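Local coordinates for hypothetical protein HI1011 (Haemophilus influenzae, PDB 1YZY) that catalyses the ATP-dependent phosphorylation of 3-oxo-tetronate to 3-oxo-tetronate 4-phosphate, as a member of the four-carbon acid sugar kinase family, at residues Y66-L69 and K70-C74; F79-C82 and S83-S87; A176-V179 and Q180-F183; G233-K236 and G237-A240; K265-K269 and A270-Q274. All blocks are in the same frame, centred on the assembly; numbering follows the deposited sequence.

Interaction 1: Y66-L69 and K70-C74; sequences YQWL and KENGC
W68 and N72 meet where helix 55-71 runs out: the i to i+4 bonds K70 N to Y66 O, E71 N to Q67 O and N72 N to W68 O, the last of 2.8 Å, lead into a Schellman motif. In it C74 N reaches back to L69 O at 2.9 Å, while G73 N bonds to K70 O. G73 is the C-prime residue; its positive phi of 92° would press a beta carbon against the preceding carbonyl oxygen, which is why glycine belongs there. N72 is the first residue to leave helical angles, and its side chain folds back as its backbone N does: ND2 makes a weak, 3.3 Å hydrogen bond to the same W68 O and sits over one face of the indole, 3.1 Å from W68 CE2, with the amide and ring planes 31° apart. The indole reaches this position because its CG lies opposite the backbone N (chi1 -173°). The other end of the amide, OD1, accepts from L37 N. On the buried side L69 CD2 touches C74 SG at 3.8 Å, and both L69 and W68 pack on I44 and I46 of strand 43-47. Farther round, K70 lies alongside Y66, its CD 3.6 Å from Y66 OH, so that lysine methylenes meet the far end of a buried tyrosine while K70 itself is exposed. The helix end is thus finished from two sides: backbone N-H groups take up the last carbonyls, and an asparagine, able to donate and accept at once, joins the W68 carbonyl and indole face to the loop at L37.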
loop_
_atom_site.group_PDB
_atom_site.type_symbol
_atom_site.label_atom_id
_atom_site.label_comp_id
_atom_site.label_asym_id
_atom_site.label_seq_id
_atom_site.Cartn_x
_atom_site.Cartn_y
_atom_site.Cartn_z
ATOM N N TYR A 66 15.136 -7.912 3.070
ATOM C CA TYR A 66 15.155 -9.369 3.124
ATOM C C TYR A 66 15.811 -9.877 4.398
ATOM O O TYR A 66 15.338 -10.835 5.010
ATOM C CB TYR A 66 15.906 -9.932 1.907
ATOM C CG TYR A 66 16.448 -11.331 2.121
ATOM C CD1 TYR A 66 15.614 -12.447 2.036
ATOM C CD2 TYR A 66 17.781 -11.534 2.490
ATOM C CE1 TYR A 66 16.094 -13.729 2.324
ATOM C CE2 TYR A 66 18.265 -12.809 2.783
ATOM C CZ TYR A 66 17.415 -13.900 2.697
ATOM O OH TYR A 66 17.890 -15.158 2.990
ATOM N N GLN A 67 16.950 -9.289 4.744
ATOM C CA GLN A 67 17.692 -9.707 5.929
ATOM C C GLN A 67 16.853 -9.503 7.178
ATOM O O GLN A 67 16.854 -10.344 8.079
ATOM C CB GLN A 67 19.020 -8.954 6.022
ATOM C CG GLN A 67 19.947 -9.470 7.103
ATOM C CD GLN A 67 20.337 -10.920 6.908
ATOM O OE1 GLN A 67 20.465 -11.674 7.874
ATOM N NE2 GLN A 67 20.553 -11.315 5.659
ATOM N N TRP A 68 16.125 -8.392 7.216
ATOM C CA TRP A 68 15.260 -8.101 8.352
ATOM C C TRP A 68 14.096 -9.094 8.374
ATOM O O TRP A 68 13.845 -9.741 9.389
ATOM C CB TRP A 68 14.728 -6.667 8.285
ATOM C CG TRP A 68 13.978 -6.291 9.524
ATOM C CD1 TRP A 68 14.508 -5.810 10.681
ATOM C CD2 TRP A 68 12.570 -6.418 9.750
ATOM N NE1 TRP A 68 13.523 -5.635 11.618
ATOM C CE2 TRP A 68 12.322 -6.001 11.075
ATOM C CE3 TRP A 68 11.493 -6.850 8.962
ATOM C CZ2 TRP A 68 11.040 -6.002 11.635
ATOM C CZ3 TRP A 68 10.220 -6.853 9.517
ATOM C CH2 TRP A 68 10.005 -6.429 10.843
ATOM N N LEU A 69 13.363 -9.181 7.265
ATOM C CA LEU A 69 12.246 -10.118 7.162
ATOM C C LEU A 69 12.702 -11.523 7.577
ATOM O O LEU A 69 11.984 -12.235 8.281
ATOM C CB LEU A 69 11.685 -10.126 5.731
ATOM C CG LEU A 69 10.927 -8.859 5.303
ATOM C CD1 LEU A 69 10.906 -8.757 3.794
ATOM C CD2 LEU A 69 9.508 -8.819 5.871
ATOM N N LYS A 70 13.906 -11.900 7.159
ATOM C CA LYS A 70 14.488 -13.195 7.496
ATOM C C LYS A 70 14.717 -13.302 9.005
ATOM O O LYS A 70 14.362 -14.308 9.626
ATOM C CB LYS A 70 15.827 -13.379 6.768
ATOM C CG LYS A 70 16.485 -14.730 7.014
ATOM C CD LYS A 70 17.949 -14.725 6.611
ATOM C CE LYS A 70 18.536 -16.132 6.595
ATOM N NZ LYS A 70 18.348 -16.850 7.879
ATOM N N GLU A 71 15.369 -12.289 9.576
ATOM C CA GLU A 71 15.649 -12.265 11.008
ATOM C C GLU A 71 14.365 -12.287 11.821
ATOM O O GLU A 71 14.352 -12.762 12.961
ATOM C CB GLU A 71 16.467 -11.027 11.391
ATOM C CG GLU A 71 17.930 -11.062 10.942
ATOM C CD GLU A 71 18.707 -9.797 11.305
ATOM O OE1 GLU A 71 19.910 -9.911 11.623
ATOM O OE2 GLU A 71 18.125 -8.690 11.257
ATOM N N ASN A 72 13.284 -11.791 11.232
ATOM C CA ASN A 72 12.010 -11.752 11.927
ATOM C C ASN A 72 11.002 -12.861 11.616
ATOM O O ASN A 72 9.790 -12.661 11.731
ATOM C CB ASN A 72 11.395 -10.355 11.829
ATOM C CG ASN A 72 12.012 -9.390 12.841
ATOM O OD1 ASN A 72 11.594 -9.341 13.999
ATOM N ND2 ASN A 72 13.049 -8.668 12.425
ATOM N N GLY A 73 11.514 -14.036 11.254
ATOM C CA GLY A 73 10.663 -15.187 10.991
ATOM C C GLY A 73 10.178 -15.436 9.595
ATOM O O GLY A 73 9.662 -16.533 9.386
ATOM N N CYS A 74 10.306 -14.556 8.600
ATOM C CA CYS A 74 9.849 -14.943 7.272
ATOM C C CYS A 74 10.603 -16.073 6.567
ATOM O O CYS A 74 11.839 -16.089 6.563
ATOM C CB CYS A 74 9.877 -13.675 6.425
ATOM S SG CYS A 74 8.773 -12.351 7.003
#

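Interaction 2: F79-C82 and S83-S87; sequences FKYC and STFDS
Y81 holds its ring at a chi1 of 42°, with CG between the backbone N and the carbonyl carbon, and this turns CE1 toward F85, four residues on. The two rings form an offset edge-to-face pair: the edge of F85 is directed at the face of Y81, centroids 5.4 Å apart and planes at 83°. Their nearest carbons are Y81 CE1 and F85 CD1, 3.8 Å apart. F85 can face back this way because the chain reverses in a type I beta turn from C82 to F85, closed by F85 N bonding to C82 O at 3.1 Å, the donor well above the carbonyl plane. The turn begins just after strand 77-80, leading the chain from the sheet into the loop before helix 93-104. T84 suits its place through its hydroxyl: OG1 donates to the syn lone pair of D86 OD1 at 2.6 Å, an oxygen that also packs against C82 CB and SG. A water joins the limbs, accepting from C82 N and donating to D86 O at 2.7 Å. The aromatic pair lies against I111 of strand 109-111, F85 also meets L152 and L155 of helix 152-159, and the hydroxyl of Y81 hydrogen-bonds to T218.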
loop_
_atom_site.group_PDB
_atom_site.type_symbol
_atom_site.label_atom_id
_atom_site.label_comp_id
_atom_site.label_asym_id
_atom_site.label_seq_id
_atom_site.Cartn_x
_atom_site.Cartn_y
_atom_site.Cartn_z
ATOM N N PHE A 79 8.776 -10.446 -4.042
ATOM C CA PHE A 79 9.235 -9.163 -4.562
ATOM C C PHE A 79 8.065 -8.568 -5.336
ATOM O O PHE A 79 7.746 -9.013 -6.431
ATOM C CB PHE A 79 10.453 -9.370 -5.479
ATOM C CG PHE A 79 10.927 -8.115 -6.169
ATOM C CD1 PHE A 79 10.673 -6.856 -5.626
ATOM C CD2 PHE A 79 11.601 -8.196 -7.380
ATOM C CE1 PHE A 79 11.075 -5.702 -6.283
ATOM C CE2 PHE A 79 12.008 -7.051 -8.047
ATOM C CZ PHE A 79 11.744 -5.798 -7.499
ATOM N N LYS A 80 7.438 -7.552 -4.761
ATOM C CA LYS A 80 6.286 -6.890 -5.353
ATOM C C LYS A 80 6.592 -5.616 -6.127
ATOM O O LYS A 80 7.134 -4.659 -5.580
ATOM C CB LYS A 80 5.257 -6.606 -4.249
ATOM C CG LYS A 80 4.273 -5.479 -4.525
ATOM C CD LYS A 80 3.053 -5.961 -5.241
ATOM C CE LYS A 80 2.058 -4.843 -5.434
ATOM N NZ LYS A 80 2.502 -3.812 -6.408
ATOM N N TYR A 81 6.185 -5.593 -7.392
ATOM C CA TYR A 81 6.376 -4.442 -8.262
ATOM C C TYR A 81 5.046 -4.022 -8.899
ATOM O O TYR A 81 3.995 -4.556 -8.555
ATOM C CB TYR A 81 7.462 -4.715 -9.311
ATOM C CG TYR A 81 7.404 -6.088 -9.941
ATOM C CD1 TYR A 81 6.388 -6.427 -10.834
ATOM C CD2 TYR A 81 8.371 -7.044 -9.654
ATOM C CE1 TYR A 81 6.339 -7.685 -11.425
ATOM C CE2 TYR A 81 8.333 -8.304 -10.238
ATOM C CZ TYR A 81 7.312 -8.618 -11.127
ATOM O OH TYR A 81 7.281 -9.855 -11.736
ATOM N N CYS A 82 5.075 -3.048 -9.801
ATOM C CA CYS A 82 3.838 -2.572 -10.408
ATOM C C CYS A 82 3.236 -3.559 -11.412
ATOM O O CYS A 82 3.961 -4.345 -12.041
ATOM C CB CYS A 82 4.061 -1.207 -11.063
ATOM S SG CYS A 82 2.556 -0.259 -11.435
ATOM N N SER A 83 1.910 -3.517 -11.550
ATOM C CA SER A 83 1.204 -4.398 -12.478
ATOM C C SER A 83 1.474 -4.062 -13.958
ATOM O O SER A 83 1.125 -4.839 -14.854
ATOM C CB SER A 83 -0.299 -4.414 -12.170
ATOM O OG SER A 83 -0.917 -3.156 -12.401
ATOM N N THR A 84 2.091 -2.908 -14.210
ATOM C CA THR A 84 2.439 -2.500 -15.574
ATOM C C THR A 84 3.936 -2.717 -15.826
ATOM O O THR A 84 4.498 -2.236 -16.814
ATOM C CB THR A 84 2.017 -1.052 -15.890
ATOM O OG1 THR A 84 2.104 -0.246 -14.712
ATOM C CG2 THR A 84 0.592 -1.022 -16.390
ATOM N N PHE A 85 4.560 -3.467 -14.918
ATOM C CA PHE A 85 5.972 -3.832 -14.993
ATOM C C PHE A 85 6.934 -2.638 -15.058
ATOM O O PHE A 85 8.048 -2.770 -15.563
ATOM C CB PHE A 85 6.186 -4.774 -16.197
ATOM C CG PHE A 85 7.255 -5.809 -15.983
ATOM C CD1 PHE A 85 7.073 -6.837 -15.064
ATOM C CD2 PHE A 85 8.442 -5.768 -16.710
ATOM C CE1 PHE A 85 8.055 -7.807 -14.874
ATOM C CE2 PHE A 85 9.436 -6.741 -16.520
ATOM C CZ PHE A 85 9.236 -7.755 -15.603
ATOM N N ASP A 86 6.525 -1.506 -14.482
ATOM C CA ASP A 86 7.323 -0.265 -14.467
ATOM C C ASP A 86 8.816 -0.476 -14.251
ATOM O O ASP A 86 9.237 -0.898 -13.172
ATOM C CB ASP A 86 6.789 0.702 -13.408
ATOM C CG ASP A 86 5.347 1.076 -13.646
ATOM O OD1 ASP A 86 4.539 0.150 -13.841
ATOM O OD2 ASP A 86 5.018 2.283 -13.648
ATOM N N SER A 87 9.597 -0.133 -15.275
ATOM C CA SER A 87 11.049 -0.285 -15.266
ATOM C C SER A 87 11.645 0.200 -16.594
ATOM O O SER A 87 10.948 0.798 -17.421
ATOM C CB SER A 87 11.405 -1.765 -15.058
ATOM O OG SER A 87 10.706 -2.605 -15.977
HETATM O O HOH W 1 7.716 -1.637 -11.114
#

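Interaction 3: A176-V179 and Q180-F183; sequences ASRV and QECF
R178 crosses E181 at about a right angle and lays a guanidinium face on C182 SG, both on the next turn of helix 176-188. From CB the chain sets out with CG opposite the backbone N (chi1 173°), bends at chi2 (58°), and so folds along the helix instead of pointing straight off it. CD comes to 3.9 Å from E181 OE1. Beyond it the guanidinium has C182 SG 3.7 Å from R178 CZ and about equally far from NE and NH2. The remaining nitrogen, NH1, has E181 OE1 at the guanidinium edge and in its plane, a long salt bridge of 3.6 Å with the carboxylate turned 82° to the guanidinium. The stronger partner of this arginine is D171, which pairs with NE, so E181 adds a second negative group to a charge already engaged. A long, flexible cation is apt here, since its flat end can rest on a thiol while its rim faces acids. One step round the helix, V179 CG1 stands over the face of the F183 ring, 3.7 Å from its centroid and 3.4 Å from F183 CZ. V179 O also lies over a face of that ring, and it accepts the helical bond from F183 N at 2.8 Å. V179 and F183 lie side by side, pointing the same way, and with C182 make the buried side of the helix: V179 packs on V206 and A210 and F183 on L207, all of helix 202-210, F183 also meets F214, and C182 and F183 both rest on V167 of strand 164-167.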
loop_
_atom_site.group_PDB
_atom_site.type_symbol
_atom_site.label_atom_id
_atom_site.label_comp_id
_atom_site.label_asym_id
_atom_site.label_seq_id
_atom_site.Cartn_x
_atom_site.Cartn_y
_atom_site.Cartn_z
ATOM N N ALA A 176 -2.014 -27.067 -11.540
ATOM C CA ALA A 176 -0.788 -26.805 -10.794
ATOM C C ALA A 176 0.326 -27.767 -11.151
ATOM O O ALA A 176 1.453 -27.338 -11.359
ATOM C CB ALA A 176 -1.064 -26.863 -9.295
ATOM N N SER A 177 0.010 -29.062 -11.198
ATOM C CA SER A 177 0.994 -30.093 -11.538
ATOM C C SER A 177 1.601 -29.893 -12.927
ATOM O O SER A 177 2.797 -30.090 -13.121
ATOM C CB SER A 177 0.371 -31.486 -11.447
ATOM O OG SER A 177 0.074 -31.813 -10.103
ATOM N N ARG A 178 0.770 -29.541 -13.898
ATOM C CA ARG A 178 1.246 -29.309 -15.255
ATOM C C ARG A 178 2.163 -28.086 -15.286
ATOM O O ARG A 178 3.110 -28.030 -16.069
ATOM C CB ARG A 178 0.057 -29.111 -16.210
ATOM C CG ARG A 178 0.439 -28.681 -17.625
ATOM C CD ARG A 178 1.384 -29.688 -18.290
ATOM N NE ARG A 178 1.883 -29.204 -19.579
ATOM C CZ ARG A 178 3.008 -29.623 -20.154
ATOM N NH1 ARG A 178 3.764 -30.548 -19.574
ATOM N NH2 ARG A 178 3.418 -29.056 -21.277
ATOM N N VAL A 179 1.828 -27.082 -14.481
ATOM C CA VAL A 179 2.624 -25.863 -14.404
ATOM C C VAL A 179 3.998 -26.199 -13.849
ATOM O O VAL A 179 5.000 -25.703 -14.339
ATOM C CB VAL A 179 1.924 -24.785 -13.541
ATOM C CG1 VAL A 179 2.836 -23.587 -13.333
ATOM C CG2 VAL A 179 0.649 -24.334 -14.230
ATOM N N GLN A 180 4.042 -27.057 -12.838
ATOM C CA GLN A 180 5.305 -27.465 -12.235
ATOM C C GLN A 180 6.154 -28.269 -13.215
ATOM O O GLN A 180 7.389 -28.294 -13.117
ATOM C CB GLN A 180 5.052 -28.286 -10.974
ATOM C CG GLN A 180 4.349 -27.498 -9.888
ATOM C CD GLN A 180 4.038 -28.327 -8.661
ATOM O OE1 GLN A 180 3.649 -27.789 -7.626
ATOM N NE2 GLN A 180 4.210 -29.645 -8.763
ATOM N N GLU A 181 5.480 -28.996 -14.101
ATOM C CA GLU A 181 6.162 -29.786 -15.107
ATOM C C GLU A 181 6.756 -28.806 -16.117
ATOM O O GLU A 181 7.836 -29.039 -16.649
ATOM C CB GLU A 181 5.195 -30.768 -15.782
ATOM C CG GLU A 181 4.677 -31.872 -14.851
ATOM C CD GLU A 181 3.729 -32.873 -15.537
ATOM O OE1 GLU A 181 3.296 -32.653 -16.697
ATOM O OE2 GLU A 181 3.415 -33.899 -14.895
ATOM N N CYS A 182 6.035 -27.729 -16.404
ATOM C CA CYS A 182 6.536 -26.710 -17.316
ATOM C C CYS A 182 7.683 -25.947 -16.635
ATOM O O CYS A 182 8.598 -25.483 -17.305
ATOM C CB CYS A 182 5.430 -25.728 -17.711
ATOM S SG CYS A 182 4.127 -26.382 -18.805
ATOM N N PHE A 183 7.585 -25.761 -15.315
ATOM C CA PHE A 183 8.626 -25.083 -14.543
ATOM C C PHE A 183 9.903 -25.918 -14.634
ATOM O O PHE A 183 11.004 -25.381 -14.781
ATOM C CB PHE A 183 8.248 -24.970 -13.056
ATOM C CG PHE A 183 7.263 -23.873 -12.734
ATOM C CD1 PHE A 183 7.004 -22.846 -13.626
ATOM C CD2 PHE A 183 6.592 -23.878 -11.513
ATOM C CE1 PHE A 183 6.089 -21.835 -13.312
ATOM C CE2 PHE A 183 5.676 -22.876 -11.190
ATOM C CZ PHE A 183 5.425 -21.856 -12.091
#

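Interaction 4: G233-K236 and G237-A240; sequences GGKK and GTNA
K235 carries the polar part of this contact: its ammonium reaches forward along the chain to T238. The hydrogen bond from K235 NZ to T238 OG1 is 2.9 Å long but weak. A second one, from the same NZ to K236 O, is also 2.9 Å, with the donor well above the carbonyl plane and not on a lone pair. The lysine thus curls forward to the carbonyl of the next residue, and two bends in its chain, at chi2 (70°) and again at chi4, provide the curl. T238 OG1, held between its own backbone N and carbonyl carbon (chi1 38°), approaches NZ roughly at right angles to the direction of K236 O. A lysine suits the place because a long, pliable chain ending in a donor can serve both oxygens, and threonine supplies a hydroxyl close to the backbone. Beyond the two segments T238 O receives a weak hydrogen bond from K374 NZ.

Backbone interactions come next. The loop begins where helix 221-232 ends in a Schellman motif, with G233 as C-prime residue: G234 N bonds to A229 O and G233 N to R230 O. G233 and G234 both have phi of 83°, a conformation that would jam a beta carbon against the carbonyl oxygen before it, so paired glycines fit the exit. From there the chain crosses toward strand 248-252, and A240 N bonds to G237 O at 3.3 Å across three residues.

As for the way side chains lie, those of K235 and N239 cross at about a right angle.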
loop_
_atom_site.group_PDB
_atom_site.type_symbol
_atom_site.label_atom_id
_atom_site.label_comp_id
_atom_site.label_asym_id
_atom_site.label_seq_id
_atom_site.Cartn_x
_atom_site.Cartn_y
_atom_site.Cartn_z
ATOM N N GLY A 233 -6.853 -20.668 3.473
ATOM C CA GLY A 233 -7.915 -21.632 3.237
ATOM C C GLY A 233 -9.216 -20.952 2.832
ATOM O O GLY A 233 -10.302 -21.381 3.237
ATOM N N GLY A 234 -9.102 -19.892 2.033
ATOM C CA GLY A 234 -10.259 -19.146 1.563
ATOM C C GLY A 234 -10.820 -18.092 2.504
ATOM O O GLY A 234 -11.811 -17.438 2.180
ATOM N N LYS A 235 -10.202 -17.934 3.669
ATOM C CA LYS A 235 -10.649 -16.964 4.662
ATOM C C LYS A 235 -10.645 -15.551 4.097
ATOM O O LYS A 235 -9.875 -15.236 3.196
ATOM C CB LYS A 235 -9.753 -17.042 5.900
ATOM C CG LYS A 235 -10.202 -16.181 7.075
ATOM C CD LYS A 235 -11.472 -16.725 7.719
ATOM C CE LYS A 235 -12.117 -15.693 8.642
ATOM N NZ LYS A 235 -12.647 -14.511 7.889
ATOM N N LYS A 236 -11.555 -14.718 4.583
ATOM C CA LYS A 236 -11.625 -13.334 4.129
ATOM C C LYS A 236 -11.280 -12.360 5.261
ATOM O O LYS A 236 -10.903 -12.781 6.363
ATOM C CB LYS A 236 -13.007 -13.033 3.549
ATOM C CG LYS A 236 -13.297 -13.761 2.245
ATOM C CD LYS A 236 -12.440 -13.232 1.110
ATOM C CE LYS A 236 -12.753 -13.936 -0.199
ATOM N NZ LYS A 236 -12.085 -13.273 -1.359
ATOM N N GLY A 237 -11.390 -11.062 4.986
ATOM C CA GLY A 237 -11.067 -10.066 5.996
ATOM C C GLY A 237 -12.205 -9.689 6.929
ATOM O O GLY A 237 -12.190 -8.603 7.514
ATOM N N THR A 238 -13.201 -10.562 7.052
ATOM C CA THR A 238 -14.354 -10.305 7.916
ATOM C C THR A 238 -13.999 -10.213 9.394
ATOM O O THR A 238 -14.708 -9.562 10.162
ATOM C CB THR A 238 -15.472 -11.373 7.728
ATOM O OG1 THR A 238 -14.891 -12.670 7.533
ATOM C CG2 THR A 238 -16.331 -11.029 6.531
ATOM N N ASN A 239 -12.894 -10.847 9.779
ATOM C CA ASN A 239 -12.446 -10.853 11.168
ATOM C C ASN A 239 -11.176 -10.036 11.409
ATOM O O ASN A 239 -10.422 -10.296 12.355
ATOM C CB ASN A 239 -12.248 -12.290 11.658
ATOM C CG ASN A 239 -13.552 -13.049 11.760
ATOM O OD1 ASN A 239 -14.403 -12.734 12.594
ATOM N ND2 ASN A 239 -13.722 -14.053 10.907
ATOM N N ALA A 240 -10.889 -9.110 10.500
ATOM C CA ALA A 240 -9.729 -8.246 10.665
ATOM C C ALA A 240 -10.125 -7.263 11.769
ATOM O O ALA A 240 -11.288 -6.852 11.858
ATOM C CB ALA A 240 -9.418 -7.518 9.369
#

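Interaction 5: K265-K269 and A270-Q274; sequences KYREK and APHFQ
R267 and H272 meet by two similar first torsions, each with its CG between the backbone N and the carbonyl carbon, chi1 67° for R267 and 48° for H272. This brings the imidazole face against R267 CB, which stands over the centre of the ring, 3.7 Å from its centroid in a CH-pi contact. The ring's rotation is fixed by its own segment: H272 ND1 donates to A270 O at 2.8 Å, nearly straight and lying in both the ring plane and the carbonyl plane. Y266 brings its far end to A270, which is small enough for its CB to come within 3.6 Å of Y266 CZ and OH alike. The tyrosine hydroxyl bonds beyond this to A303 O. Behind these side chains Y266 O takes two backbone bonds, from K269 N at 2.7 Å and A270 N at 3.0 Å, as the chain passes from helix 257-266 toward strand 272-274. K269 makes a salt bridge with E268 OE2, 2.8 Å from its NZ. The ND1 bond implies a proton on that nitrogen of H272; the imidazole's charge may respond to the nearby arginine, probably disfavouring a second proton.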
loop_
_atom_site.group_PDB
_atom_site.type_symbol
_atom_site.label_atom_id
_atom_site.label_comp_id
_atom_site.label_asym_id
_atom_site.label_seq_id
_atom_site.Cartn_x
_atom_site.Cartn_y
_atom_site.Cartn_z
ATOM N N LYS A 265 -21.051 16.435 5.137
ATOM C CA LYS A 265 -22.013 15.439 5.598
ATOM C C LYS A 265 -21.789 15.080 7.071
ATOM O O LYS A 265 -22.738 14.731 7.789
ATOM C CB LYS A 265 -21.917 14.187 4.712
ATOM C CG LYS A 265 -23.250 13.511 4.386
ATOM C CD LYS A 265 -23.609 12.419 5.385
ATOM C CE LYS A 265 -24.825 11.624 4.914
ATOM N NZ LYS A 265 -25.080 10.417 5.756
ATOM N N TYR A 266 -20.539 15.180 7.515
ATOM C CA TYR A 266 -20.180 14.856 8.888
ATOM C C TYR A 266 -20.402 15.992 9.897
ATOM O O TYR A 266 -20.743 15.738 11.048
ATOM C CB TYR A 266 -18.730 14.374 8.951
ATOM C CG TYR A 266 -18.355 13.765 10.284
ATOM C CD1 TYR A 266 -19.055 12.669 10.786
ATOM C CD2 TYR A 266 -17.307 14.289 11.051
ATOM C CE1 TYR A 266 -18.726 12.111 12.012
ATOM C CE2 TYR A 266 -16.971 13.734 12.283
ATOM C CZ TYR A 266 -17.686 12.650 12.750
ATOM O OH TYR A 266 -17.374 12.094 13.953
ATOM N N ARG A 267 -20.175 17.236 9.484
ATOM C CA ARG A 267 -20.363 18.373 10.383
ATOM C C ARG A 267 -21.819 18.433 10.846
ATOM O O ARG A 267 -22.178 19.170 11.767
ATOM C CB ARG A 267 -19.987 19.674 9.681
ATOM C CG ARG A 267 -20.916 20.040 8.551
ATOM C CD ARG A 267 -20.876 21.522 8.281
ATOM N NE ARG A 267 -19.571 21.957 7.804
ATOM C CZ ARG A 267 -19.253 23.225 7.572
ATOM N NH1 ARG A 267 -20.145 24.184 7.781
ATOM N NH2 ARG A 267 -18.051 23.533 7.103
ATOM N N GLU A 268 -22.658 17.682 10.151
ATOM C CA GLU A 268 -24.077 17.586 10.440
ATOM C C GLU A 268 -24.286 16.589 11.586
ATOM O O GLU A 268 -25.259 16.687 12.337
ATOM C CB GLU A 268 -24.789 17.101 9.170
ATOM C CG GLU A 268 -26.270 16.802 9.298
ATOM C CD GLU A 268 -26.785 15.932 8.156
ATOM O OE1 GLU A 268 -26.459 16.220 6.983
ATOM O OE2 GLU A 268 -27.505 14.951 8.434
ATOM N N LYS A 269 -23.357 15.647 11.718
ATOM C CA LYS A 269 -23.428 14.599 12.735
ATOM C C LYS A 269 -22.580 14.772 14.004
ATOM O O LYS A 269 -22.877 14.139 15.026
ATOM C CB LYS A 269 -23.066 13.241 12.107
ATOM C CG LYS A 269 -23.992 12.744 11.002
ATOM C CD LYS A 269 -25.373 12.402 11.538
ATOM C CE LYS A 269 -26.210 11.686 10.490
ATOM N NZ LYS A 269 -26.355 12.475 9.238
ATOM N N ALA A 270 -21.536 15.601 13.960
ATOM C CA ALA A 270 -20.661 15.744 15.129
ATOM C C ALA A 270 -20.019 17.119 15.376
ATOM O O ALA A 270 -20.083 18.014 14.528
ATOM C CB ALA A 270 -19.570 14.659 15.068
ATOM N N PRO A 271 -19.407 17.309 16.564
ATOM C CA PRO A 271 -18.754 18.581 16.900
ATOM C C PRO A 271 -17.708 18.898 15.836
ATOM O O PRO A 271 -16.874 18.056 15.518
ATOM C CB PRO A 271 -18.077 18.271 18.233
ATOM C CG PRO A 271 -18.973 17.257 18.837
ATOM C CD PRO A 271 -19.260 16.350 17.676
ATOM N N HIS A 272 -17.738 20.106 15.302
ATOM C CA HIS A 272 -16.794 20.473 14.265
ATOM C C HIS A 272 -16.211 21.855 14.490
ATOM O O HIS A 272 -16.924 22.813 14.794
ATOM C CB HIS A 272 -17.474 20.403 12.902
ATOM C CG HIS A 272 -18.806 21.085 12.864
ATOM N ND1 HIS A 272 -19.939 20.525 13.413
ATOM C CD2 HIS A 272 -19.183 22.282 12.359
ATOM C CE1 HIS A 272 -20.958 21.349 13.248
ATOM N NE2 HIS A 272 -20.528 22.423 12.610
ATOM N N PHE A 273 -14.907 21.953 14.289
ATOM C CA PHE A 273 -14.194 23.198 14.463
ATOM C C PHE A 273 -13.372 23.415 13.206
ATOM O O PHE A 273 -12.415 22.688 12.961
ATOM C CB PHE A 273 -13.280 23.088 15.689
ATOM C CG PHE A 273 -12.630 24.384 16.089
ATOM C CD1 PHE A 273 -11.792 25.069 15.209
ATOM C CD2 PHE A 273 -12.841 24.913 17.352
ATOM C CE1 PHE A 273 -11.178 26.258 15.580
ATOM C CE2 PHE A 273 -12.227 26.105 17.737
ATOM C CZ PHE A 273 -11.395 26.777 16.848
ATOM N N GLN A 274 -13.751 24.403 12.406
ATOM C CA GLN A 274 -13.013 24.693 11.186
ATOM C C GLN A 274 -11.672 25.368 11.478
ATOM O O GLN A 274 -11.623 26.429 12.106
ATOM C CB GLN A 274 -13.830 25.575 10.250
ATOM C CG GLN A 274 -13.069 25.934 8.990
ATOM C CD GLN A 274 -13.861 26.808 8.057
ATOM O OE1 GLN A 274 -14.979 27.218 8.368
ATOM N NE2 GLN A 274 -13.280 27.118 6.905
#

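Interaction 2 is the buried one, an aromatic pair and a water-bridged turn; interactions 4 and 5 lie at the surface, while interaction 1, a helix end, and interaction 3, within a helix, are partly buried. Interactions 1 and 2 follow each other along the chain, at the end of helix 55-71 and just after strand 77-80, yet do not touch, their nearest atoms about 8 Å apart. Interactions 1 and 4 both involve Schellman helix ends: in the first N72 lies over an indole, whereas in interaction 4 a lysine bonds across the exposed loop that follows. Interactions 2 and 5, about 41 Å apart between centres, belong to the sugar-binding and nucleotide-binding domains; interaction 2 follows the end of a strand and interaction 5 leads into one.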